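Local coordinates for protein lipolytic enzyme, G-D-S-L family (PDB 7BR2) that metabolises the drug diltiazem in a gut bacterium, as a serine esterase of the GDSL (SGNH) hydrolase family, at residues P295-M300 with G334-A339; A370-G375 with D409-M414. All coordinates share one frame; numbering follows the deposited sequence.

Contact 1. Residues P295-M300 with G334-A339; sequences PFMEEM and GINLAA
M297 reaches from helix 296-300 to the residues around strand 335-336, and its CE methyl does all the touching. The apolar part is small. M297 CE lies 3.8 Å from A339 CB and 4.5 Å from A338 CB. The same methyl also rests on polar atoms. M297 CE is 3.7 Å from N336 ND2 and 3.7 Å from A338 O, in van der Waals contact. The M297 chain is bent at both chi2 (-53°) and chi3 (-76°), and it crosses the N336 side chain at about a right angle. No hydrogen bond joins the two segments directly.

The hydrogen bonds are made by the N336 amide instead. N336 OD1 accepts from A338 N at 3.0 Å, and this donor stands above the carbonyl plane. OD1 also accepts from E303 N, while ND2 donates to O of N301, which follows segment 295-300. Both ends of the amide are therefore gripped, which fixes its rotation. Replacing N336 by an alanine is likely to leave the backbone N of A338 and of E303 and the carbonyl of N301 without these mates, and to take away one support of the M297 methyl.

The OD1 bond to the backbone N two residues on makes an Asx turn. Here it leads from the edge strand of a mixed sheet into the 3-10 segment 337-339, beside the short helix that precedes strand 303-308.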
loop_
_atom_site.group_PDB
_atom_site.type_symbol
_atom_site.label_atom_id
_atom_site.label_comp_id
_atom_site.label_asym_id
_atom_site.label_seq_id
_atom_site.Cartn_x
_atom_site.Cartn_y
_atom_site.Cartn_z
ATOM N N PRO A 295 -4.503 -7.626 12.731
ATOM C CA PRO A 295 -3.328 -7.993 13.539
ATOM C C PRO A 295 -2.031 -7.659 12.815
ATOM O O PRO A 295 -1.236 -8.561 12.527
ATOM C CB PRO A 295 -3.486 -9.507 13.748
ATOM C CG PRO A 295 -4.658 -9.929 12.941
ATOM C CD PRO A 295 -5.099 -8.803 12.076
ATOM N N PHE A 296 -1.824 -6.382 12.463
ATOM C CA PHE A 296 -0.674 -6.043 11.626
ATOM C C PHE A 296 0.632 -6.188 12.395
ATOM O O PHE A 296 1.618 -6.709 11.862
ATOM C CB PHE A 296 -0.780 -4.633 11.042
ATOM C CG PHE A 296 0.391 -4.287 10.161
ATOM C CD1 PHE A 296 0.475 -4.798 8.870
ATOM C CD2 PHE A 296 1.436 -3.515 10.630
ATOM C CE1 PHE A 296 1.562 -4.526 8.061
ATOM C CE2 PHE A 296 2.533 -3.224 9.810
ATOM C CZ PHE A 296 2.591 -3.737 8.532
ATOM N N MET A 297 0.670 -5.683 13.630
ATOM C CA MET A 297 1.874 -5.792 14.448
ATOM C C MET A 297 2.264 -7.246 14.668
ATOM O O MET A 297 3.443 -7.607 14.558
ATOM C CB MET A 297 1.643 -5.084 15.778
ATOM C CG MET A 297 1.444 -3.600 15.613
ATOM S SD MET A 297 2.786 -2.844 14.676
ATOM C CE MET A 297 4.059 -2.805 15.940
ATOM N N GLU A 298 1.285 -8.097 14.981
ATOM C CA GLU A 298 1.583 -9.496 15.278
ATOM C C GLU A 298 2.001 -10.271 14.027
ATOM O O GLU A 298 2.904 -11.120 14.086
ATOM C CB GLU A 298 0.367 -10.158 15.936
ATOM C CG GLU A 298 -0.084 -9.496 17.229
ATOM C CD GLU A 298 -1.095 -8.385 16.997
ATOM O OE1 GLU A 298 -0.959 -7.649 15.990
ATOM O OE2 GLU A 298 -2.026 -8.249 17.821
ATOM N N GLU A 299 1.356 -10.013 12.886
ATOM C CA GLU A 299 1.626 -10.841 11.716
ATOM C C GLU A 299 2.774 -10.323 10.857
ATOM O O GLU A 299 3.455 -11.128 10.205
ATOM C CB GLU A 299 0.367 -10.980 10.852
ATOM C CG GLU A 299 -0.722 -11.781 11.538
ATOM C CD GLU A 299 -1.957 -12.000 10.691
ATOM O OE1 GLU A 299 -1.885 -11.821 9.459
ATOM O OE2 GLU A 299 -3.014 -12.338 11.265
ATOM N N MET A 300 3.023 -9.011 10.857
ATOM C CA MET A 300 3.975 -8.429 9.914
ATOM C C MET A 300 4.926 -7.404 10.500
ATOM O O MET A 300 5.808 -6.945 9.773
ATOM C CB MET A 300 3.247 -7.780 8.734
ATOM C CG MET A 300 2.584 -8.761 7.819
ATOM S SD MET A 300 1.821 -7.956 6.397
ATOM C CE MET A 300 0.938 -9.364 5.718
ATOM N N GLY A 334 9.080 -11.773 25.865
ATOM C CA GLY A 334 9.448 -11.208 24.582
ATOM C C GLY A 334 8.761 -9.867 24.389
ATOM O O GLY A 334 7.543 -9.773 24.558
ATOM N N ILE A 335 9.501 -8.826 24.024
ATOM C CA ILE A 335 8.908 -7.526 23.726
ATOM C C ILE A 335 9.123 -7.215 22.246
ATOM O O ILE A 335 10.090 -7.675 21.622
ATOM C CB ILE A 335 9.468 -6.403 24.616
ATOM C CG1 ILE A 335 10.983 -6.319 24.480
ATOM C CG2 ILE A 335 9.065 -6.620 26.069
ATOM C CD1 ILE A 335 11.551 -5.094 25.127
ATOM N N ASN A 336 8.179 -6.477 21.665
ATOM C CA ASN A 336 8.233 -6.131 20.247
ATOM C C ASN A 336 8.985 -4.814 20.070
ATOM O O ASN A 336 8.471 -3.740 20.408
ATOM C CB ASN A 336 6.827 -6.043 19.658
ATOM C CG ASN A 336 6.846 -5.866 18.161
ATOM O OD1 ASN A 336 7.912 -5.923 17.534
ATOM N ND2 ASN A 336 5.665 -5.696 17.569
ATOM N N LEU A 337 10.214 -4.891 19.559
ATOM C CA LEU A 337 10.959 -3.662 19.299
ATOM C C LEU A 337 10.319 -2.834 18.182
ATOM O O LEU A 337 10.470 -1.610 18.163
ATOM C CB LEU A 337 12.411 -3.980 18.956
ATOM C CG LEU A 337 13.229 -4.644 20.061
ATOM C CD1 LEU A 337 14.661 -4.824 19.592
ATOM C CD2 LEU A 337 13.152 -3.812 21.333
ATOM N N ALA A 338 9.581 -3.467 17.264
ATOM C CA ALA A 338 8.922 -2.732 16.186
ATOM C C ALA A 338 7.785 -1.824 16.657
ATOM O O ALA A 338 7.302 -1.012 15.858
ATOM C CB ALA A 338 8.387 -3.705 15.144
ATOM N N ALA A 339 7.330 -1.942 17.906
ATOM C CA ALA A 339 6.338 -1.031 18.465
ATOM C C ALA A 339 6.970 0.086 19.287
ATOM O O ALA A 339 6.250 0.933 19.832
ATOM C CB ALA A 339 5.328 -1.800 19.326
#

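Contact 2. Residues A370-G375 with D409-M414; sequences AWCQFG and DLYSKM
C372 and Q373 of helix 344-377 meet the ring and CB of Y411 on helix 408-414. C372 CB is 3.9 Å from Y411 CD1, and C372 SG is 4.0 Å from Y411 CB. C372 SG also makes an oblique sulfur-aromatic contact, 5.4 Å from the centroid of the Y411 ring. Q373 comes to the ring from its edge. Q373 NE2 lies near the ring plane, 3.8 Å from Y411 CE1. The two side chains cross at about a right angle, with amide and ring planes 66° apart.

Two torsions bring these groups together. The Y411 ring is anti to the backbone N (chi1 178°), which carries it from its helix to C372. The Q373 chain folds at chi2 (-61°) and turns its amide to the phenol.

A water joins the polar ends. The water accepts from Q373 NE2 at 3.1 Å and is hydrogen-bonded to Y411 OH at 3.0 Å. Further out, Q373 OE1 accepts from the backbone N of F384, and this bond holds the amide's rotation. NE2 has a weak hydrogen bond to Y369 OH, and Y411 OH has a weak one to N386 OD1. The polar ends of these two buried side chains thus find partners in the water, in Y369 of the same helix as Q373, and in the loop between helices 344-377 and 388-397. C372 also lies on R407, and Q373 on L383.

The Y411 ring also meets F377 and packs on A390 and M394 of helix 388-397. M414 lies on T365, F366 and Y369. Helix 408-414 is thus packed against the C-terminal part of the long helix 344-377, with helix 388-397 beside Y411.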
loop_
_atom_site.group_PDB
_atom_site.type_symbol
_atom_site.label_atom_id
_atom_site.label_comp_id
_atom_site.label_asym_id
_atom_site.label_seq_id
_atom_site.Cartn_x
_atom_site.Cartn_y
_atom_site.Cartn_z
ATOM N N ALA A 370 -1.249 12.507 -16.311
ATOM C CA ALA A 370 -1.890 11.412 -17.039
ATOM C C ALA A 370 -3.391 11.641 -17.198
ATOM O O ALA A 370 -3.970 11.279 -18.230
ATOM C CB ALA A 370 -1.624 10.072 -16.343
ATOM N N TRP A 371 -4.055 12.184 -16.170
ATOM C CA TRP A 371 -5.459 12.528 -16.373
ATOM C C TRP A 371 -5.594 13.554 -17.490
ATOM O O TRP A 371 -6.466 13.431 -18.357
ATOM C CB TRP A 371 -6.136 13.068 -15.115
ATOM C CG TRP A 371 -7.590 13.343 -15.449
ATOM C CD1 TRP A 371 -8.631 12.462 -15.356
ATOM C CD2 TRP A 371 -8.142 14.545 -16.020
ATOM N NE1 TRP A 371 -9.786 13.045 -15.799
ATOM C CE2 TRP A 371 -9.517 14.319 -16.218
ATOM C CE3 TRP A 371 -7.608 15.789 -16.375
ATOM C CZ2 TRP A 371 -10.365 15.289 -16.753
ATOM C CZ3 TRP A 371 -8.456 16.751 -16.910
ATOM C CH2 TRP A 371 -9.815 16.494 -17.092
ATOM N N CYS A 372 -4.746 14.583 -17.494
ATOM C CA CYS A 372 -4.842 15.543 -18.592
ATOM C C CYS A 372 -4.744 14.833 -19.935
ATOM O O CYS A 372 -5.529 15.101 -20.859
ATOM C CB CYS A 372 -3.762 16.624 -18.456
ATOM S SG CYS A 372 -4.119 17.747 -17.080
ATOM N N GLN A 373 -3.867 13.839 -20.016
ATOM C CA GLN A 373 -3.618 13.218 -21.311
ATOM C C GLN A 373 -4.764 12.307 -21.730
ATOM O O GLN A 373 -5.261 12.413 -22.855
ATOM C CB GLN A 373 -2.287 12.454 -21.299
ATOM C CG GLN A 373 -1.057 13.374 -21.409
ATOM C CD GLN A 373 -1.014 14.198 -22.708
ATOM O OE1 GLN A 373 -1.800 13.972 -23.623
ATOM N NE2 GLN A 373 -0.073 15.143 -22.790
ATOM N N PHE A 374 -5.182 11.385 -20.858
ATOM C CA PHE A 374 -6.181 10.400 -21.264
ATOM C C PHE A 374 -7.616 10.814 -20.940
ATOM O O PHE A 374 -8.548 10.400 -21.643
ATOM C CB PHE A 374 -5.855 9.047 -20.626
ATOM C CG PHE A 374 -4.530 8.513 -21.050
ATOM C CD1 PHE A 374 -4.388 7.845 -22.251
ATOM C CD2 PHE A 374 -3.403 8.706 -20.258
ATOM C CE1 PHE A 374 -3.142 7.371 -22.649
ATOM C CE2 PHE A 374 -2.161 8.234 -20.645
ATOM C CZ PHE A 374 -2.028 7.569 -21.844
ATOM N N GLY A 375 -7.821 11.638 -19.921
ATOM C CA GLY A 375 -9.141 12.125 -19.598
ATOM C C GLY A 375 -9.572 13.355 -20.370
ATOM O O GLY A 375 -10.745 13.725 -20.293
ATOM N N ASP A 409 -2.561 24.817 -14.739
ATOM C CA ASP A 409 -1.231 25.226 -14.294
ATOM C C ASP A 409 -0.272 24.026 -14.273
ATOM O O ASP A 409 0.842 24.062 -14.844
ATOM C CB ASP A 409 -1.345 25.883 -12.913
ATOM C CG ASP A 409 -0.021 26.425 -12.413
ATOM O OD1 ASP A 409 0.669 27.097 -13.202
ATOM O OD2 ASP A 409 0.330 26.189 -11.236
ATOM N N LEU A 410 -0.720 22.932 -13.652
ATOM C CA LEU A 410 0.076 21.722 -13.630
ATOM C C LEU A 410 0.380 21.258 -15.045
ATOM O O LEU A 410 1.509 20.859 -15.331
ATOM C CB LEU A 410 -0.638 20.625 -12.830
ATOM C CG LEU A 410 0.115 19.285 -12.691
ATOM C CD1 LEU A 410 -0.091 18.692 -11.290
ATOM C CD2 LEU A 410 -0.276 18.264 -13.776
ATOM N N TYR A 411 -0.604 21.306 -15.951
ATOM C CA TYR A 411 -0.323 20.826 -17.301
ATOM C C TYR A 411 0.682 21.726 -18.014
ATOM O O TYR A 411 1.506 21.240 -18.799
ATOM C CB TYR A 411 -1.595 20.699 -18.141
ATOM C CG TYR A 411 -1.253 20.249 -19.547
ATOM C CD1 TYR A 411 -0.923 18.930 -19.807
ATOM C CD2 TYR A 411 -1.217 21.157 -20.607
ATOM C CE1 TYR A 411 -0.581 18.514 -21.085
ATOM C CE2 TYR A 411 -0.881 20.748 -21.899
ATOM C CZ TYR A 411 -0.561 19.429 -22.129
ATOM O OH TYR A 411 -0.225 19.012 -23.397
ATOM N N SER A 412 0.618 23.041 -17.771
ATOM C CA SER A 412 1.554 23.964 -18.406
ATOM C C SER A 412 2.980 23.688 -17.956
ATOM O O SER A 412 3.933 23.953 -18.702
ATOM C CB SER A 412 1.143 25.422 -18.127
ATOM O OG SER A 412 1.481 25.866 -16.824
ATOM N N LYS A 413 3.143 23.131 -16.754
ATOM C CA LYS A 413 4.473 22.657 -16.366
ATOM C C LYS A 413 4.782 21.263 -16.936
ATOM O O LYS A 413 5.836 21.045 -17.543
ATOM C CB LYS A 413 4.595 22.634 -14.841
ATOM C CG LYS A 413 4.091 23.904 -14.160
ATOM C CD LYS A 413 4.059 23.746 -12.641
ATOM C CE LYS A 413 3.144 24.774 -11.964
ATOM N NZ LYS A 413 2.633 24.281 -10.630
ATOM N N MET A 414 3.890 20.303 -16.744
ATOM C CA MET A 414 4.241 18.916 -17.034
ATOM C C MET A 414 4.210 18.576 -18.515
ATOM O O MET A 414 4.721 17.516 -18.893
ATOM C CB MET A 414 3.319 17.978 -16.245
ATOM C CG MET A 414 3.567 18.009 -14.750
ATOM S SD MET A 414 5.172 17.248 -14.289
ATOM C CE MET A 414 4.693 15.513 -14.259
HETATM O O HOH W 1 -1.126 16.783 -25.187
#

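Overall arrangement
Contacts 1 and 2 lie on opposite sides of the chain's centre, about 42 Å between centres, and do not touch. They share no element, but strand 335-336 and helix 344-377 follow each other in the chain, so contact 1 closes before contact 2 opens. Contact 1 is partly buried, with A339 exposed. It sets a short helix against an edge strand and the 3-10 segment after it through a single bent methionine side chain. Contact 2 pairs two helices, and its three touching residues are all buried. Its chemistry is aromatic and sulfur packing with a water bridging the amide and the phenol, whereas contact 1 sets one methyl against an amide, a carbonyl oxygen and alanine methyls.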